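Local coordinates for malonyl CoA:acyl carrier protein malonyltransferase (Streptomyces coelicolor, PDB 1NM2) that probably transfers the malonyl group from malonyl-CoA to the holo acyl carrier protein, supplying malonyl-ACP for fatty acid biosynthesis, at residues A[273-276]-A[280-283]. Residues are numbered along the deposited sequence; the frame is centred on the assembly and turned at random.
Sequences IIEV and GTLT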
loop_
_atom_site.group_PDB
_atom_site.type_symbol
_atom_site.label_atom_id
_atom_site.label_comp_id
_atom_site.label_asym_id
_atom_site.label_seq_id
_atom_site.Cartn_x
_atom_site.Cartn_y
_atom_site.Cartn_z
ATOM N N ILE A 273 15.191 1.284 6.499
ATOM C CA ILE A 273 13.801 1.406 6.068
ATOM C C ILE A 273 12.872 1.364 7.273
ATOM O O ILE A 273 12.962 0.466 8.119
ATOM C CB ILE A 273 13.376 0.258 5.121
ATOM C CG1 ILE A 273 14.105 0.374 3.783
ATOM C CG2 ILE A 273 11.862 0.298 4.899
ATOM C CD1 ILE A 273 13.776 -0.756 2.814
ATOM N N ILE A 274 11.990 2.351 7.348
ATOM C CA ILE A 274 11.007 2.427 8.414
ATOM C C ILE A 274 9.643 2.327 7.740
ATOM O O ILE A 274 9.347 3.076 6.809
ATOM C CB ILE A 274 11.100 3.766 9.183
ATOM C CG1 ILE A 274 12.403 3.819 9.982
ATOM C CG2 ILE A 274 9.901 3.919 10.114
ATOM C CD1 ILE A 274 12.622 5.122 10.718
ATOM N N GLU A 275 8.833 1.375 8.186
ATOM C CA GLU A 275 7.494 1.189 7.643
ATOM C C GLU A 275 6.503 1.797 8.639
ATOM O O GLU A 275 6.499 1.436 9.816
ATOM C CB GLU A 275 7.222 -0.307 7.455
ATOM C CG GLU A 275 5.789 -0.665 7.094
ATOM C CD GLU A 275 5.587 -2.165 6.939
ATOM O OE1 GLU A 275 6.325 -2.943 7.592
ATOM O OE2 GLU A 275 4.684 -2.561 6.178
ATOM N N VAL A 276 5.674 2.730 8.181
ATOM C CA VAL A 276 4.717 3.364 9.080
ATOM C C VAL A 276 3.625 2.396 9.522
ATOM O O VAL A 276 3.548 1.266 9.041
ATOM C CB VAL A 276 4.071 4.624 8.432
ATOM C CG1 VAL A 276 5.161 5.651 8.135
ATOM C CG2 VAL A 276 3.319 4.245 7.144
ATOM N N GLY A 280 5.038 -4.209 9.417
ATOM C CA GLY A 280 5.271 -5.635 9.532
ATOM C C GLY A 280 5.406 -6.327 8.184
ATOM O O GLY A 280 6.376 -7.043 7.945
ATOM N N THR A 281 4.443 -6.101 7.297
ATOM C CA THR A 281 4.450 -6.728 5.979
ATOM C C THR A 281 5.605 -6.287 5.077
ATOM O O THR A 281 6.357 -7.126 4.582
ATOM C CB THR A 281 3.117 -6.473 5.238
ATOM O OG1 THR A 281 2.899 -5.062 5.119
ATOM C CG2 THR A 281 1.954 -7.093 6.009
ATOM N N LEU A 282 5.755 -4.985 4.857
ATOM C CA LEU A 282 6.840 -4.510 3.997
ATOM C C LEU A 282 8.197 -4.738 4.660
ATOM O O LEU A 282 9.191 -4.997 3.984
ATOM C CB LEU A 282 6.644 -3.024 3.648
ATOM C CG LEU A 282 5.336 -2.692 2.903
ATOM C CD1 LEU A 282 5.340 -1.226 2.471
ATOM C CD2 LEU A 282 5.186 -3.593 1.677
ATOM N N THR A 283 8.234 -4.655 5.985
ATOM C CA THR A 283 9.474 -4.878 6.725
ATOM C C THR A 283 9.910 -6.334 6.554
ATOM O O THR A 283 11.097 -6.622 6.412
ATOM C CB THR A 283 9.292 -4.577 8.228
ATOM O OG1 THR A 283 9.109 -3.168 8.411
ATOM C CG2 THR A 283 10.509 -5.024 9.012
HETATM O O HOH W 1 2.379 -3.927 7.365
#
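With CG turned opposite the backbone N (chi1 171°) and the chain running straight on through CD, Glu-275 reaches from the end of its strand to the first turn of the following helix, where its carboxylate meets Gly-280, Leu-282 and Thr-283. OE1 takes three bonds. The N-H of Gly-280, the N-cap residue, reaches Glu-275 OE1 from above the carboxylate plane at 2.6 Å and nearly straight (166°). Thr-283 supplies the other two: its backbone N approaches OE1 out of the plane at 3.0 Å and more bent, while OG1 donates from the anti side at 2.9 Å. The chi1 of Thr-283 (-69°) sets that hydroxyl beside its own backbone N, which allows one residue to grip OE1 twice. OE2 accepts from Leu-282 N at 3.0 Å, again tilted out of the plane, and lies 3.2 Å from Leu-282 CB, the leucine side chain crossing the glutamate at about a right angle. A water links the two segments, donating to OE2 of Glu-275 and accepting from Thr-281 OG1 at 2.6 Å. The buried carboxylate thus occupies the amino end of the helix and engages main-chain N-H groups there; the helix dipole and these donors probably stabilise its negative charge. The side chain of Thr-281 also lies about 3 Å from a bound acetate, probably the one that mimics a malonyl group in the active site. Strand 272-275, helix 281-289 and strand 294-297 form a beta-alpha-beta unit of the parallel sheet; strand 272-275 runs between strands 3-7 and 294-297, and the Glu-275 side chain touches Val-6 of the first and Ala-297 of the second.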